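Side-chain contacts in NTD biosynthesis operon protein NtdA (Bacillus subtilis subsp. subtilis, PDB 4K2M), which catalyses the reversible pyridoxal phosphate-dependent transamination of 3-dehydroglucose 6-phosphate with glutamate to give kanosamine 6-phosphate, a step in antibiotic biosynthesis: residues V83-N88 with M309-L314; D56-Q61 with R319-D324. One frame throughout, in Å; residues are numbered along the deposited sequence.

Interaction 1 of 2, residues V83-N88 with M309-L314; sequences VEDILN and MKYLSL
Asp85 and Tyr311 show how a single polar bond can span the gap between two helical segments whose backbones stay apart. The phenol OH of Tyr311 donates to the carboxylate, with Tyr311 OH 2.8 Å from Asp85 OD2, while the nearest CA atoms, those of Asp85 and Lys310, are 10.0 Å from each other. The two side chains reach out from opposite directions. Asp85 OD2 lies at the edge of the phenol ring, near its plane and 3.6 Å from Tyr311 CE2, but the hydroxyl meets that oxygen from above the carboxylate, 47° out of its plane. Both first torsions place CG opposite the carbonyl carbon and beside the backbone N (chi1 -72° in Asp85, -64° in Tyr311), and from there each side chain extends into the gap. OD2 has a second partner, a salt bridge from Arg42 of helix 41-46, which also touches Tyr311, so one oxygen serves two donors, and the neighbouring guanidinium would be expected to stabilise its negative charge.

The site lies in the aspartate aminotransferase fold of the DegT/DnrJ/EryC1 family, where helix 80-93 faces the 3-10 turn that leads into helix 312-329. Tyr311, itself buried, forms the close side. The looser side belongs to the partly exposed Lys310. Its extended chain approaches too, yet Lys310 NZ stops 5.3 Å from Asp85 OD2, too far for a salt bridge, and pairs instead with Glu307. On helix 80-93, Val83, Ile86 and Leu87 pack against Leu94 of the second subunit.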
ATOM      1  N   VAL A  83     -19.719  -9.174  -1.197  1.00 15.61           N
ATOM      2  CA  VAL A  83     -18.903  -9.917  -2.154  1.00 16.98           C
ATOM      3  C   VAL A  83     -19.509  -9.787  -3.540  1.00 23.37           C
ATOM      4  O   VAL A  83     -18.797  -9.568  -4.523  1.00 17.89           O
ATOM      5  CB  VAL A  83     -18.737 -11.399  -1.759  1.00 19.01           C
ATOM      6  CG1 VAL A  83     -18.081 -12.194  -2.887  1.00 20.44           C
ATOM      7  CG2 VAL A  83     -17.885 -11.513  -0.497  1.00 23.27           C
ATOM      8  N   GLU A  84     -20.833  -9.893  -3.617  1.00 20.53           N
ATOM      9  CA  GLU A  84     -21.522  -9.742  -4.893  1.00 19.75           C
ATOM     10  C   GLU A  84     -21.328  -8.338  -5.483  1.00 17.77           C
ATOM     11  O   GLU A  84     -20.998  -8.202  -6.670  1.00 19.91           O
ATOM     12  CB  GLU A  84     -23.016 -10.076  -4.736  1.00 20.69           C
ATOM     13  CG  GLU A  84     -23.826  -9.914  -6.011  1.00 35.04           C
ATOM     14  CD  GLU A  84     -25.216 -10.525  -5.894  1.00 65.55           C
ATOM     15  OE1 GLU A  84     -25.537 -11.066  -4.814  1.00 67.28           O
ATOM     16  OE2 GLU A  84     -25.980 -10.474  -6.881  1.00 65.76           O
ATOM     17  N   ASP A  85     -21.511  -7.304  -4.660  1.00 16.71           N
ATOM     18  CA  ASP A  85     -21.300  -5.925  -5.093  1.00 22.49           C
ATOM     19  C   ASP A  85     -19.874  -5.711  -5.587  1.00 20.79           C
ATOM     20  O   ASP A  85     -19.654  -5.009  -6.575  1.00 20.81           O
ATOM     21  CB  ASP A  85     -21.563  -4.938  -3.949  1.00 21.46           C
ATOM     22  CG  ASP A  85     -23.036  -4.815  -3.602  1.00 38.97           C
ATOM     23  OD1 ASP A  85     -23.880  -5.265  -4.405  1.00 28.18           O
ATOM     24  OD2 ASP A  85     -23.347  -4.253  -2.530  1.00 36.55           O
ATOM     25  N   ILE A  86     -18.908  -6.282  -4.868  1.00 18.73           N
ATOM     26  CA  ILE A  86     -17.493  -6.073  -5.194  1.00 18.96           C
ATOM     27  C   ILE A  86     -17.125  -6.770  -6.499  1.00 21.15           C
ATOM     28  O   ILE A  86     -16.460  -6.192  -7.357  1.00 21.35           O
ATOM     29  CB  ILE A  86     -16.580  -6.536  -4.038  1.00 15.08           C
ATOM     30  CG1 ILE A  86     -16.756  -5.615  -2.822  1.00 17.78           C
ATOM     31  CG2 ILE A  86     -15.122  -6.567  -4.468  1.00 14.22           C
ATOM     32  CD1 ILE A  86     -16.292  -6.263  -1.506  1.00 14.94           C
ATOM     33  N   LEU A  87     -17.573  -8.007  -6.665  1.00 17.41           N
ATOM     34  CA  LEU A  87     -17.335  -8.722  -7.918  1.00 21.44           C
ATOM     35  C   LEU A  87     -17.942  -7.975  -9.102  1.00 21.15           C
ATOM     36  O   LEU A  87     -17.362  -7.954 -10.191  1.00 22.77           O
ATOM     37  CB  LEU A  87     -17.879 -10.144  -7.843  1.00 22.25           C
ATOM     38  CG  LEU A  87     -17.077 -11.099  -6.970  1.00 24.28           C
ATOM     39  CD1 LEU A  87     -17.835 -12.411  -6.769  1.00 22.64           C
ATOM     40  CD2 LEU A  87     -15.714 -11.379  -7.602  1.00 24.40           C
ATOM     41  N   ASN A  88     -19.106  -7.372  -8.883  1.00 21.78           N
ATOM     42  CA  ASN A  88     -19.768  -6.561  -9.904  1.00 25.40           C
ATOM     43  C   ASN A  88     -18.959  -5.336 -10.327  1.00 24.68           C
ATOM     44  O   ASN A  88     -18.813  -5.068 -11.521  1.00 23.87           O
ATOM     45  CB  ASN A  88     -21.162  -6.116  -9.439  1.00 29.57           C
ATOM     46  CG  ASN A  88     -22.209  -7.197  -9.622  1.00 34.70           C
ATOM     47  OD1 ASN A  88     -22.079  -8.051 -10.498  1.00 37.01           O
ATOM     48  ND2 ASN A  88     -23.252  -7.169  -8.791  1.00 35.08           N
ATOM     49  N   MET A 309     -18.820   0.971   1.503  1.00 11.91           N
ATOM     50  CA  MET A 309     -19.279   2.104   2.292  1.00 12.92           C
ATOM     51  C   MET A 309     -20.789   2.131   2.400  1.00 16.45           C
ATOM     52  O   MET A 309     -21.329   2.746   3.322  1.00 16.78           O
ATOM     53  CB  MET A 309     -18.793   3.428   1.686  1.00 18.37           C
ATOM     54  CG  MET A 309     -18.748   4.587   2.673  1.00 25.95           C
ATOM     55  SD  MET A 309     -17.898   6.025   1.966  1.00 34.40           S
ATOM     56  CE  MET A 309     -17.763   5.425   0.291  1.00 17.06           C
ATOM     57  N   LYS A 310     -21.472   1.472   1.466  1.00 15.24           N
ATOM     58  CA  LYS A 310     -22.934   1.454   1.474  1.00 15.12           C
ATOM     59  C   LYS A 310     -23.486   0.758   2.709  1.00 18.43           C
ATOM     60  O   LYS A 310     -24.666   0.912   3.041  1.00 17.61           O
ATOM     61  CB  LYS A 310     -23.459   0.766   0.217  1.00 18.74           C
ATOM     62  CG  LYS A 310     -23.038   1.462  -1.066  1.00 15.64           C
ATOM     63  CD  LYS A 310     -23.398   0.612  -2.273  1.00 25.82           C
ATOM     64  CE  LYS A 310     -23.103   1.375  -3.555  1.00 36.98           C
ATOM     65  NZ  LYS A 310     -23.422   0.558  -4.758  1.00 44.00           N
ATOM     66  N   TYR A 311     -22.625   0.006   3.386  1.00 14.46           N
ATOM     67  CA  TYR A 311     -23.008  -0.783   4.553  1.00 12.54           C
ATOM     68  C   TYR A 311     -22.647  -0.098   5.876  1.00 16.33           C
ATOM     69  O   TYR A 311     -23.014  -0.591   6.942  1.00 12.67           O
ATOM     70  CB  TYR A 311     -22.350  -2.181   4.488  1.00 15.26           C
ATOM     71  CG  TYR A 311     -22.808  -3.018   3.310  1.00 16.90           C
ATOM     72  CD1 TYR A 311     -23.728  -4.050   3.471  1.00 24.65           C
ATOM     73  CD2 TYR A 311     -22.320  -2.768   2.033  1.00 17.96           C
ATOM     74  CE1 TYR A 311     -24.154  -4.812   2.372  1.00 22.06           C
ATOM     75  CE2 TYR A 311     -22.739  -3.521   0.935  1.00 17.58           C
ATOM     76  CZ  TYR A 311     -23.651  -4.531   1.110  1.00 24.33           C
ATOM     77  OH  TYR A 311     -24.034  -5.248  -0.007  1.00 24.16           O
ATOM     78  N   LEU A 312     -21.958   1.041   5.819  1.00 13.50           N
ATOM     79  CA  LEU A 312     -21.377   1.646   7.031  1.00 12.86           C
ATOM     80  C   LEU A 312     -22.374   2.114   8.102  1.00 12.84           C
ATOM     81  O   LEU A 312     -22.228   1.781   9.278  1.00 13.08           O
ATOM     82  CB  LEU A 312     -20.412   2.788   6.667  1.00 13.32           C
ATOM     83  CG  LEU A 312     -19.776   3.555   7.825  1.00 17.27           C
ATOM     84  CD1 LEU A 312     -19.017   2.596   8.753  1.00 19.45           C
ATOM     85  CD2 LEU A 312     -18.846   4.661   7.284  1.00 16.77           C
ATOM     86  N   SER A 313     -23.383   2.890   7.718  1.00 13.25           N
ATOM     87  CA  SER A 313     -24.346   3.347   8.722  1.00 15.91           C
ATOM     88  C   SER A 313     -25.048   2.178   9.396  1.00 13.30           C
ATOM     89  O   SER A 313     -25.189   2.165  10.625  1.00 16.08           O
ATOM     90  CB  SER A 313     -25.370   4.298   8.120  1.00 16.33           C
ATOM     91  OG  SER A 313     -24.729   5.501   7.749  1.00 18.91           O
ATOM     92  N   LEU A 314     -25.482   1.203   8.601  1.00 11.07           N
ATOM     93  CA  LEU A 314     -26.162   0.029   9.160  1.00 12.71           C
ATOM     94  C   LEU A 314     -25.215  -0.736  10.082  1.00 14.84           C
ATOM     95  O   LEU A 314     -25.588  -1.134  11.183  1.00 13.00           O
ATOM     96  CB  LEU A 314     -26.659  -0.898   8.059  1.00 12.43           C
ATOM     97  CG  LEU A 314     -27.169  -2.253   8.569  1.00 24.49           C
ATOM     98  CD1 LEU A 314     -28.444  -2.074   9.405  1.00 19.66           C
ATOM     99  CD2 LEU A 314     -27.396  -3.240   7.431  1.00 30.01           C
TER

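Interaction 2 of 2, residues D56-Q61 with R319-D324. With ACT (acetate ion), chain F.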
ATOM      1  N   ASP A  56     -34.886  -8.629  12.521  1.00 17.00           N
ATOM      2  CA  ASP A  56     -34.684  -8.125  11.161  1.00 13.45           C
ATOM      3  C   ASP A  56     -33.233  -7.778  10.860  1.00 20.28           C
ATOM      4  O   ASP A  56     -32.770  -7.973   9.728  1.00 18.85           O
ATOM      5  CB  ASP A  56     -35.606  -6.935  10.864  1.00 15.57           C
ATOM      6  CG  ASP A  56     -37.075  -7.329  10.860  1.00 21.80           C
ATOM      7  OD1 ASP A  56     -37.404  -8.357  10.235  1.00 27.00           O
ATOM      8  OD2 ASP A  56     -37.885  -6.614  11.486  1.00 23.61           O
ATOM      9  N   LEU A  57     -32.506  -7.285  11.862  1.00 16.57           N
ATOM     10  CA  LEU A  57     -31.098  -6.951  11.642  1.00 14.19           C
ATOM     11  C   LEU A  57     -30.151  -8.084  12.012  1.00 17.98           C
ATOM     12  O   LEU A  57     -29.095  -8.223  11.407  1.00 17.63           O
ATOM     13  CB  LEU A  57     -30.696  -5.679  12.394  1.00 14.58           C
ATOM     14  CG  LEU A  57     -31.500  -4.431  12.043  1.00 20.11           C
ATOM     15  CD1 LEU A  57     -30.841  -3.188  12.636  1.00 14.61           C
ATOM     16  CD2 LEU A  57     -31.658  -4.302  10.527  1.00 19.93           C
ATOM     17  N   PHE A  58     -30.524  -8.889  13.007  1.00 12.64           N
ATOM     18  CA  PHE A  58     -29.609  -9.906  13.529  1.00 12.39           C
ATOM     19  C   PHE A  58     -30.031 -11.344  13.264  1.00 13.35           C
ATOM     20  O   PHE A  58     -29.257 -12.267  13.507  1.00 14.18           O
ATOM     21  CB  PHE A  58     -29.395  -9.709  15.032  1.00 13.69           C
ATOM     22  CG  PHE A  58     -28.535  -8.523  15.363  1.00 10.23           C
ATOM     23  CD1 PHE A  58     -27.152  -8.668  15.458  1.00 12.40           C
ATOM     24  CD2 PHE A  58     -29.102  -7.268  15.583  1.00 12.91           C
ATOM     25  CE1 PHE A  58     -26.350  -7.579  15.757  1.00 12.30           C
ATOM     26  CE2 PHE A  58     -28.300  -6.164  15.883  1.00 13.86           C
ATOM     27  CZ  PHE A  58     -26.926  -6.325  15.974  1.00 14.08           C
ATOM     28  N   ASN A  59     -31.247 -11.523  12.767  1.00 12.07           N
ATOM     29  CA  ASN A  59     -31.814 -12.866  12.575  1.00 11.26           C
ATOM     30  C   ASN A  59     -31.617 -13.732  13.832  1.00 12.56           C
ATOM     31  O   ASN A  59     -31.157 -14.876  13.746  1.00 16.82           O
ATOM     32  CB  ASN A  59     -31.199 -13.555  11.351  1.00 14.34           C
ATOM     33  CG  ASN A  59     -31.955 -14.817  10.950  1.00 20.33           C
ATOM     34  OD1 ASN A  59     -33.159 -14.915  11.154  1.00 19.18           O
ATOM     35  ND2 ASN A  59     -31.243 -15.783  10.373  1.00 18.18           N
ATOM     36  N   TYR A  60     -31.973 -13.169  14.987  1.00 12.21           N
ATOM     37  CA  TYR A  60     -31.760 -13.804  16.295  1.00 12.08           C
ATOM     38  C   TYR A  60     -32.332 -15.225  16.293  1.00 13.68           C
ATOM     39  O   TYR A  60     -33.512 -15.428  15.985  1.00 16.78           O
ATOM     40  CB  TYR A  60     -32.477 -12.981  17.376  1.00 15.70           C
ATOM     41  CG  TYR A  60     -32.147 -13.326  18.826  1.00 13.09           C
ATOM     42  CD1 TYR A  60     -31.051 -14.119  19.157  1.00 14.07           C
ATOM     43  CD2 TYR A  60     -32.945 -12.860  19.853  1.00 16.59           C
ATOM     44  CE1 TYR A  60     -30.760 -14.426  20.486  1.00 12.80           C
ATOM     45  CE2 TYR A  60     -32.669 -13.155  21.186  1.00 18.78           C
ATOM     46  CZ  TYR A  60     -31.571 -13.929  21.498  1.00 13.48           C
ATOM     47  OH  TYR A  60     -31.299 -14.206  22.831  1.00 18.45           O
ATOM     48  N   GLN A  61     -31.489 -16.204  16.602  1.00 14.70           N
ATOM     49  CA  GLN A  61     -31.947 -17.588  16.746  1.00 17.26           C
ATOM     50  C   GLN A  61     -31.494 -18.038  18.120  1.00 16.61           C
ATOM     51  O   GLN A  61     -30.428 -18.622  18.253  1.00 18.31           O
ATOM     52  CB  GLN A  61     -31.283 -18.500  15.720  1.00 18.97           C
ATOM     53  CG  GLN A  61     -31.492 -18.187  14.255  1.00 22.62           C
ATOM     54  CD  GLN A  61     -30.781 -19.206  13.374  1.00 38.83           C
ATOM     55  OE1 GLN A  61     -31.118 -20.399  13.394  1.00 23.73           O
ATOM     56  NE2 GLN A  61     -29.760 -18.753  12.632  1.00 20.26           N
ATOM     57  N   ARG A 319     -23.289  -2.366  15.563  1.00  9.91           N
ATOM     58  CA  ARG A 319     -22.288  -2.316  16.631  1.00 10.96           C
ATOM     59  C   ARG A 319     -22.821  -1.653  17.882  1.00 10.38           C
ATOM     60  O   ARG A 319     -22.590  -2.145  18.995  1.00 13.21           O
ATOM     61  CB  ARG A 319     -21.026  -1.583  16.157  1.00 10.87           C
ATOM     62  CG  ARG A 319     -20.228  -2.354  15.123  1.00  9.93           C
ATOM     63  CD  ARG A 319     -19.036  -1.489  14.682  1.00  9.21           C
ATOM     64  NE  ARG A 319     -18.185  -2.191  13.720  1.00 12.71           N
ATOM     65  CZ  ARG A 319     -17.145  -2.951  14.056  1.00 15.02           C
ATOM     66  NH1 ARG A 319     -16.816  -3.097  15.331  1.00 12.07           N
ATOM     67  NH2 ARG A 319     -16.449  -3.587  13.112  1.00 13.43           N
ATOM     68  N   LEU A 320     -23.538  -0.542  17.710  1.00 11.09           N
ATOM     69  CA  LEU A 320     -24.106   0.161  18.855  1.00 11.38           C
ATOM     70  C   LEU A 320     -25.126  -0.736  19.574  1.00 11.44           C
ATOM     71  O   LEU A 320     -25.163  -0.785  20.814  1.00 12.66           O
ATOM     72  CB  LEU A 320     -24.775   1.465  18.407  1.00 11.65           C
ATOM     73  CG  LEU A 320     -25.706   2.120  19.431  1.00 12.47           C
ATOM     74  CD1 LEU A 320     -24.935   2.605  20.650  1.00 14.82           C
ATOM     75  CD2 LEU A 320     -26.513   3.261  18.796  1.00 12.88           C
ATOM     76  N   PHE A 321     -25.957  -1.431  18.800  1.00 11.43           N
ATOM     77  CA  PHE A 321     -26.967  -2.302  19.395  1.00 14.62           C
ATOM     78  C   PHE A 321     -26.285  -3.369  20.230  1.00 14.49           C
ATOM     79  O   PHE A 321     -26.699  -3.651  21.360  1.00 12.82           O
ATOM     80  CB  PHE A 321     -27.850  -2.968  18.334  1.00 13.76           C
ATOM     81  CG  PHE A 321     -28.953  -3.811  18.922  1.00 12.77           C
ATOM     82  CD1 PHE A 321     -30.133  -3.216  19.359  1.00 14.33           C
ATOM     83  CD2 PHE A 321     -28.803  -5.184  19.060  1.00 15.67           C
ATOM     84  CE1 PHE A 321     -31.159  -3.975  19.911  1.00 18.20           C
ATOM     85  CE2 PHE A 321     -29.825  -5.956  19.612  1.00 15.09           C
ATOM     86  CZ  PHE A 321     -31.003  -5.342  20.044  1.00 18.51           C
ATOM     87  N   LEU A 322     -25.234  -3.962  19.677  1.00 11.63           N
ATOM     88  CA  LEU A 322     -24.464  -4.960  20.407  1.00 12.11           C
ATOM     89  C   LEU A 322     -23.863  -4.392  21.691  1.00 14.14           C
ATOM     90  O   LEU A 322     -23.912  -5.042  22.736  1.00 12.76           O
ATOM     91  CB  LEU A 322     -23.347  -5.528  19.529  1.00  9.78           C
ATOM     92  CG  LEU A 322     -23.862  -6.458  18.432  1.00 10.45           C
ATOM     93  CD1 LEU A 322     -22.727  -6.742  17.447  1.00 10.89           C
ATOM     94  CD2 LEU A 322     -24.426  -7.782  19.000  1.00 10.10           C
ATOM     95  N   ALA A 323     -23.296  -3.192  21.619  1.00  9.84           N
ATOM     96  CA  ALA A 323     -22.668  -2.589  22.788  1.00 14.81           C
ATOM     97  C   ALA A 323     -23.719  -2.317  23.856  1.00 15.39           C
ATOM     98  O   ALA A 323     -23.512  -2.596  25.037  1.00 12.51           O
ATOM     99  CB  ALA A 323     -21.928  -1.299  22.413  1.00 14.20           C
ATOM    100  N   ASP A 324     -24.856  -1.781  23.426  1.00 12.63           N
ATOM    101  CA  ASP A 324     -25.964  -1.492  24.340  1.00 14.25           C
ATOM    102  C   ASP A 324     -26.424  -2.772  25.030  1.00 15.01           C
ATOM    103  O   ASP A 324     -26.737  -2.765  26.225  1.00 16.76           O
ATOM    104  CB  ASP A 324     -27.117  -0.858  23.553  1.00 15.00           C
ATOM    105  CG  ASP A 324     -28.332  -0.546  24.422  1.00 17.60           C
ATOM    106  OD1 ASP A 324     -28.198   0.181  25.430  1.00 18.76           O
ATOM    107  OD2 ASP A 324     -29.423  -1.013  24.070  1.00 22.94           O
TER
HETATM  108  C   ACT F 504     -13.990  -5.155  14.605  1.00 25.89           C
HETATM  109  O   ACT F 504     -14.972  -4.714  15.180  1.00 48.80           O
HETATM  110  OXT ACT F 504     -14.034  -5.331  13.393  1.00 43.09           O
HETATM  111  CH3 ACT F 504     -12.755  -5.497  15.402  1.00 30.91           C
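Phe58 meets Phe321 and Leu322, and the contact between the two segments is wholly apolar, an example of one ring received by two successive residues of a helix. Toward Phe321 the approach is aromatic but oblique: the ring centroids are 5.3 Å apart and the planes are inclined at 35°. The closest atoms, Phe58 CE2 and Phe321 CD2, are 3.4 Å apart. In Phe321, CG is anti to the backbone N (chi1 -177°), which carries its ring out from the helix toward Phe58. The aliphatic part falls to Leu322, whose branch meets the meta and para carbons CE1 and CZ of the same ring, with Leu322 CD2 3.8 Å from Phe58 CE1 and Leu322 CG 3.9 Å from Phe58 CZ. All three side chains are buried, Phe58 with a cation-pi contact from Lys318 as well.

Charge enters through Arg319, which turns away from Phe58 and binds an acetate ion, probably from the crystallisation liquor. The acetate carbon lies at the guanidinium edge, near its plane. NH2 of Arg319 reaches both carboxylate oxygens, the straighter bond running to acetate OXT at 3.0 Å (166° at the hydrogen).

The segment 56-61 lies on helix 53-57 in the N-terminal domain, and the contact joins it to helix 312-329 of the aminotransferase part. Leu423 of helix 423-441 touches both Phe58 and Leu322, while Ile53 of helix 53-57 and Leu20 of helix 13-24 pack against Phe321.

Overall arrangement
Followed from the N terminus, the chain reaches residues 56-61, which open the loop of interaction 2, and then helix 80-93, which opens that of interaction 1. The intervening 220 residues include the seven-stranded mixed sheet. On its return the chain closes interaction 1 at residues 309-314 and, shortly after, interaction 2 at 319-324, so the smaller loop is nested in the larger one. Both closing segments use helix 312-329. Interaction 1 ties together parts of the aminotransferase family region, whereas interaction 2 joins that region to the additional N-terminal domain. Their centres lie about 19 Å apart, with Leu314 packing on Leu57 between them.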